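Local coordinates for protein aldehyde dehydrogenase (Staphylococcus aureus, PDB 6K10) that oxidises the aldehyde 4,4'-diaponeurosporen-4-al to 4,4'-diaponeurosporenoic acid with NAD+, a step in the biosynthesis of the protective carotenoid staphyloxanthin, at residues A[19-22]-A[26-29]; A[115-120]-A[133-138]. The protein carries 1 engineered substitution. All blocks are in the same frame, centred on the assembly; numbering follows the deposited sequence.

Contact 1. Residues A[19-22]-A[26-29]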
ATOM      1  N   LYS A  19       4.473   9.685 -20.530  1.00 23.91           N
ATOM      2  CA  LYS A  19       3.887   8.375 -20.794  1.00 26.46           C
ATOM      3  C   LYS A  19       4.494   7.749 -22.043  1.00 27.53           C
ATOM      4  O   LYS A  19       4.819   6.556 -22.062  1.00 30.00           O
ATOM      5  CB  LYS A  19       2.372   8.499 -20.950  1.00 29.23           C
ATOM      6  CG  LYS A  19       1.615   8.631 -19.642  1.00 29.63           C
ATOM      7  N   ALA A  20       4.648   8.548 -23.102  1.00 27.03           N
ATOM      8  CA  ALA A  20       5.196   8.031 -24.350  1.00 29.49           C
ATOM      9  C   ALA A  20       6.611   7.505 -24.155  1.00 26.69           C
ATOM     10  O   ALA A  20       6.967   6.452 -24.696  1.00 29.67           O
ATOM     11  CB  ALA A  20       5.163   9.116 -25.428  1.00 30.12           C
ATOM     12  N   PHE A  21       7.432   8.216 -23.376  1.00 25.96           N
ATOM     13  CA  PHE A  21       8.789   7.736 -23.134  1.00 28.78           C
ATOM     14  C   PHE A  21       8.786   6.443 -22.330  1.00 26.38           C
ATOM     15  O   PHE A  21       9.594   5.545 -22.594  1.00 25.42           O
ATOM     16  CB  PHE A  21       9.631   8.792 -22.423  1.00 31.28           C
ATOM     17  CG  PHE A  21      11.060   8.369 -22.215  1.00 31.67           C
ATOM     18  CD1 PHE A  21      11.922   8.245 -23.292  1.00 36.10           C
ATOM     19  CD2 PHE A  21      11.530   8.065 -20.949  1.00 28.95           C
ATOM     20  CE1 PHE A  21      13.233   7.843 -23.108  1.00 37.09           C
ATOM     21  CE2 PHE A  21      12.841   7.663 -20.759  1.00 30.40           C
ATOM     22  CZ  PHE A  21      13.692   7.552 -21.840  1.00 34.60           C
ATOM     23  N   PHE A  22       7.899   6.330 -21.335  1.00 27.60           N
ATOM     24  CA  PHE A  22       7.800   5.069 -20.607  1.00 25.98           C
ATOM     25  C   PHE A  22       7.428   3.928 -21.542  1.00 25.92           C
ATOM     26  O   PHE A  22       7.932   2.808 -21.399  1.00 26.42           O
ATOM     27  CB  PHE A  22       6.778   5.158 -19.475  1.00 25.08           C
ATOM     28  CG  PHE A  22       6.642   3.874 -18.705  1.00 25.00           C
ATOM     29  CD1 PHE A  22       7.595   3.510 -17.769  1.00 24.38           C
ATOM     30  CD2 PHE A  22       5.592   3.004 -18.959  1.00 25.95           C
ATOM     31  CE1 PHE A  22       7.487   2.317 -17.076  1.00 23.74           C
ATOM     32  CE2 PHE A  22       5.479   1.811 -18.270  1.00 24.89           C
ATOM     33  CZ  PHE A  22       6.429   1.466 -17.328  1.00 25.06           C
ATOM     34  N   GLN A  26      12.435   1.828 -22.243  1.00 28.08           N
ATOM     35  CA  GLN A  26      13.837   2.102 -21.941  1.00 29.54           C
ATOM     36  C   GLN A  26      14.096   2.214 -20.441  1.00 27.59           C
ATOM     37  O   GLN A  26      15.179   1.841 -19.974  1.00 27.71           O
ATOM     38  CB  GLN A  26      14.281   3.374 -22.667  1.00 34.73           C
ATOM     39  CG  GLN A  26      15.579   3.990 -22.163  1.00 41.27           C
ATOM     40  CD  GLN A  26      16.819   3.194 -22.542  1.00 43.47           C
ATOM     41  OE1 GLN A  26      16.990   2.043 -22.135  1.00 40.22           O
ATOM     42  NE2 GLN A  26      17.701   3.816 -23.315  1.00 44.29           N
ATOM     43  N   THR A  27      13.126   2.709 -19.668  1.00 27.11           N
ATOM     44  CA  THR A  27      13.337   2.861 -18.232  1.00 25.29           C
ATOM     45  C   THR A  27      13.315   1.535 -17.483  1.00 25.42           C
ATOM     46  O   THR A  27      13.744   1.493 -16.325  1.00 24.10           O
ATOM     47  CB  THR A  27      12.290   3.804 -17.631  1.00 27.34           C
ATOM     48  OG1 THR A  27      11.006   3.168 -17.630  1.00 27.44           O
ATOM     49  CG2 THR A  27      12.210   5.094 -18.431  1.00 26.04           C
ATOM     50  N   LYS A  28      12.834   0.457 -18.104  1.00 24.99           N
ATOM     51  CA  LYS A  28      12.826  -0.840 -17.439  1.00 26.53           C
ATOM     52  C   LYS A  28      14.206  -1.479 -17.389  1.00 25.68           C
ATOM     53  O   LYS A  28      14.441  -2.347 -16.540  1.00 26.97           O
ATOM     54  CB  LYS A  28      11.840  -1.783 -18.131  1.00 26.83           C
ATOM     55  CG  LYS A  28      10.393  -1.321 -18.051  1.00 28.80           C
ATOM     56  CD  LYS A  28       9.440  -2.378 -18.578  1.00 31.24           C
ATOM     57  CE  LYS A  28       8.006  -1.873 -18.578  1.00 29.88           C
ATOM     58  NZ  LYS A  28       7.098  -2.780 -19.333  1.00 29.18           N
ATOM     59  N   ASP A  29      15.119  -1.070 -18.267  1.00 24.62           N
ATOM     60  CA  ASP A  29      16.463  -1.630 -18.261  1.00 27.49           C
ATOM     61  C   ASP A  29      17.202  -1.207 -16.999  1.00 27.58           C
ATOM     62  O   ASP A  29      17.241  -0.022 -16.654  1.00 29.96           O
ATOM     63  CB  ASP A  29      17.234  -1.186 -19.501  1.00 32.20           C
ATOM     64  CG  ASP A  29      18.639  -1.758 -19.546  1.00 37.28           C
ATOM     65  OD1 ASP A  29      18.805  -2.894 -20.038  1.00 39.01           O
ATOM     66  OD2 ASP A  29      19.575  -1.071 -19.087  1.00 35.58           O
TER
HETATM   67  O   HOH W   1      10.132   2.222 -19.819  1.00 25.24           O
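Thr27 touches the rings of both Phe21 and Phe22, with a different branch for each. Its methyl CG2 lies 3.5 Å from CE2 of Phe21, while its hydroxyl OG1 lies 3.4 Å from CD1 of Phe22. With chi1 at 70°, OG1 stands between the backbone N and the carbonyl carbon of Thr27, and CG2 falls beside the backbone N; this split turns one branch to each ring. Both phenylalanines hold CG anti to the backbone N (chi1 -177° and 180°), which carries the rings to the 26-29 side although neither CB points there. The Phe21 ring continues past Thr27 to Gln26, whose CG is 4.0 Å from CZ. Lys28 runs at about a right angle to the Phe22 side chain and brings CE to 3.9 Å from CZ of that ring.

The polar link is a single water, which donates to Phe22 O at 2.8 Å and, over a short 2.5 Å, to Thr27 OG1. Two hydrogen bonds thus grip this buried hydroxyl, one to the water and one to Gly139 O. The ammonium of Lys28 lies beyond the contact, bonded to Gln25 OE1 and to Asn388 O of the second subunit, while Phe32 of helix 30-46 touches Phe21, Gln26 and Thr27. OD2 of Asp29 accepts from Phe32 N. The arrangement is that of two consecutive helices joined by a short loop, the second N-capped by Asp29: the C-terminal end of helix 10-23 packs on the loop that leads into helix 30-46.

Contact 2. Residues A[115-120]-A[133-138]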
ATOM      1  N   VAL A 115       4.792   8.620 -12.793  1.00 21.93           N
ATOM      2  CA  VAL A 115       4.387   8.915 -11.425  1.00 24.18           C
ATOM      3  C   VAL A 115       4.493  10.412 -11.161  1.00 23.25           C
ATOM      4  O   VAL A 115       5.201  11.150 -11.853  1.00 24.72           O
ATOM      5  CB  VAL A 115       5.218   8.123 -10.392  1.00 22.46           C
ATOM      6  CG1 VAL A 115       5.213   6.640 -10.731  1.00 23.31           C
ATOM      7  CG2 VAL A 115       6.645   8.656 -10.324  1.00 24.04           C
ATOM      8  N   LEU A 116       3.770  10.851 -10.133  1.00 20.80           N
ATOM      9  CA  LEU A 116       3.727  12.242  -9.709  1.00 21.93           C
ATOM     10  C   LEU A 116       4.289  12.354  -8.300  1.00 21.48           C
ATOM     11  O   LEU A 116       3.925  11.568  -7.420  1.00 22.72           O
ATOM     12  CB  LEU A 116       2.294  12.781  -9.746  1.00 23.51           C
ATOM     13  CG  LEU A 116       2.070  14.199  -9.216  1.00 26.03           C
ATOM     14  CD1 LEU A 116       2.916  15.216  -9.975  1.00 23.32           C
ATOM     15  CD2 LEU A 116       0.595  14.567  -9.274  1.00 24.70           C
ATOM     16  N   ILE A 117       5.169  13.330  -8.089  1.00 21.79           N
ATOM     17  CA  ILE A 117       5.776  13.585  -6.788  1.00 21.32           C
ATOM     18  C   ILE A 117       5.501  15.034  -6.416  1.00 21.90           C
ATOM     19  O   ILE A 117       5.905  15.955  -7.139  1.00 22.35           O
ATOM     20  CB  ILE A 117       7.285  13.297  -6.794  1.00 21.67           C
ATOM     21  CG1 ILE A 117       7.538  11.809  -7.050  1.00 21.37           C
ATOM     22  CG2 ILE A 117       7.918  13.730  -5.481  1.00 21.81           C
ATOM     23  CD1 ILE A 117       8.993  11.464  -7.257  1.00 25.89           C
ATOM     24  N   ILE A 118       4.814  15.237  -5.293  1.00 20.19           N
ATOM     25  CA  ILE A 118       4.484  16.563  -4.781  1.00 21.90           C
ATOM     26  C   ILE A 118       5.263  16.779  -3.492  1.00 22.44           C
ATOM     27  O   ILE A 118       5.204  15.948  -2.580  1.00 22.28           O
ATOM     28  CB  ILE A 118       2.972  16.716  -4.533  1.00 20.85           C
ATOM     29  CG1 ILE A 118       2.181  16.468  -5.816  1.00 23.46           C
ATOM     30  CG2 ILE A 118       2.656  18.092  -3.960  1.00 18.83           C
ATOM     31  CD1 ILE A 118       0.700  16.228  -5.575  1.00 23.69           C
ATOM     32  N   ALA A 119       5.981  17.898  -3.410  1.00 21.29           N
ATOM     33  CA  ALA A 119       6.808  18.151  -2.244  1.00 21.62           C
ATOM     34  C   ALA A 119       6.472  19.490  -1.603  1.00 23.87           C
ATOM     35  O   ALA A 119       6.201  20.462  -2.312  1.00 22.63           O
ATOM     36  CB  ALA A 119       8.292  18.129  -2.609  1.00 18.56           C
ATOM     37  N   PRO A 120       6.505  19.577  -0.268  1.00 23.82           N
ATOM     38  CA  PRO A 120       6.169  20.834   0.407  1.00 23.22           C
ATOM     39  C   PRO A 120       7.386  21.720   0.623  1.00 23.36           C
ATOM     40  O   PRO A 120       8.456  21.456   0.067  1.00 23.72           O
ATOM     41  CB  PRO A 120       5.580  20.355   1.736  1.00 21.35           C
ATOM     42  CG  PRO A 120       6.386  19.129   2.037  1.00 17.39           C
ATOM     43  CD  PRO A 120       6.737  18.492   0.702  1.00 20.25           C
ATOM     44  N   ILE A 133      14.422   9.130  -6.063  1.00 17.84           N
ATOM     45  CA  ILE A 133      15.350   8.002  -6.090  1.00 21.04           C
ATOM     46  C   ILE A 133      14.581   6.694  -6.202  1.00 20.36           C
ATOM     47  O   ILE A 133      14.903   5.829  -7.023  1.00 22.12           O
ATOM     48  CB  ILE A 133      16.249   8.013  -4.841  1.00 23.62           C
ATOM     49  CG1 ILE A 133      17.152   9.245  -4.833  1.00 24.01           C
ATOM     50  CG2 ILE A 133      17.088   6.754  -4.794  1.00 22.98           C
ATOM     51  CD1 ILE A 133      17.730   9.549  -3.469  1.00 23.14           C
ATOM     52  N   GLY A 134      13.543   6.538  -5.379  1.00 20.80           N
ATOM     53  CA  GLY A 134      12.726   5.338  -5.459  1.00 21.95           C
ATOM     54  C   GLY A 134      12.055   5.189  -6.811  1.00 21.94           C
ATOM     55  O   GLY A 134      12.048   4.106  -7.400  1.00 20.89           O
ATOM     56  N   ALA A 135      11.488   6.284  -7.325  1.00 21.54           N
ATOM     57  CA  ALA A 135      10.830   6.236  -8.627  1.00 21.77           C
ATOM     58  C   ALA A 135      11.818   5.870  -9.727  1.00 21.21           C
ATOM     59  O   ALA A 135      11.514   5.048 -10.600  1.00 26.45           O
ATOM     60  CB  ALA A 135      10.163   7.579  -8.926  1.00 22.63           C
ATOM     61  N   ILE A 136      13.008   6.475  -9.703  1.00 19.91           N
ATOM     62  CA  ILE A 136      14.033   6.154 -10.696  1.00 22.04           C
ATOM     63  C   ILE A 136      14.433   4.691 -10.587  1.00 23.95           C
ATOM     64  O   ILE A 136      14.422   3.948 -11.577  1.00 24.94           O
ATOM     65  CB  ILE A 136      15.257   7.073 -10.527  1.00 20.15           C
ATOM     66  CG1 ILE A 136      14.938   8.498 -10.979  1.00 22.03           C
ATOM     67  CG2 ILE A 136      16.445   6.517 -11.302  1.00 19.28           C
ATOM     68  CD1 ILE A 136      16.048   9.485 -10.677  1.00 23.69           C
ATOM     69  N   ALA A 137      14.800   4.258  -9.377  1.00 20.86           N
ATOM     70  CA  ALA A 137      15.296   2.900  -9.183  1.00 21.35           C
ATOM     71  C   ALA A 137      14.244   1.857  -9.533  1.00 23.37           C
ATOM     72  O   ALA A 137      14.586   0.757  -9.980  1.00 25.24           O
ATOM     73  CB  ALA A 137      15.764   2.714  -7.739  1.00 22.62           C
ATOM     74  N   ALA A 138      12.967   2.179  -9.342  1.00 23.57           N
ATOM     75  CA  ALA A 138      11.899   1.248  -9.678  1.00 23.72           C
ATOM     76  C   ALA A 138      11.572   1.229 -11.165  1.00 23.66           C
ATOM     77  O   ALA A 138      10.791   0.374 -11.597  1.00 22.21           O
ATOM     78  CB  ALA A 138      10.641   1.581  -8.873  1.00 22.70           C
TER
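Ala135 meets the strand through its one methyl group, and the closest approach is to Val115, with CB 3.9 Å from CG2. Each residue's CB points toward the other segment. Val115 CG2 takes the place between its own backbone N and carbonyl carbon (chi1 -52°), while CG1 is set beside the N, leaving CG2 as the branch that reaches the helix.

Ile117, two residues later on the same face, approaches the same methyl more loosely: CD1 is 4.4 Å from Ala135 CB. The backbones are closest at Val115 and Ala135, where the CA atoms are 7.5 Å apart. Beyond Ile117 the strand end diverges from 133-138, and Ala119 and Pro120 pack instead on Leu127, earlier in the same helix. The looser end is still closed to solvent, as Ile117 is buried and also touches Pro131; helix 63-89 covers the far face of the helix through Ile133.

Strand 104-118, helix 126-138 and strand 141-145 form a beta-alpha-beta unit; Val115 and Ile117 bond to strand 141-145 and Leu116 to strand 190-194, so strand 104-118 is flanked on two sides. Only 77 Å² is buried, all through carbon, which implies nondirectional van der Waals packing.

Contact 2 belongs to the core and contact 1 lies nearer the surface: their centres are 12 and 27 Å from the centre of the chain. All three touching residues of contact 2 are buried, against two of five in contact 1. They share no element: contact 1 joins helix 10-23 to the loop before helix 30-46, contact 2 strand 104-118 to helix 126-138. The chemistry follows, since 115-120/133-138 joins aliphatic groups alone, whereas 19-22/26-29 adds aromatic rings, a bridging water and a lysine reaching the second subunit. The two do not touch, with nearest atoms about 5 Å apart, yet have common neighbours: Thr141 touches Phe21, Phe22 and Thr27 and bonds to Val115, while Arg33 binds Thr27 O and Ala137 O.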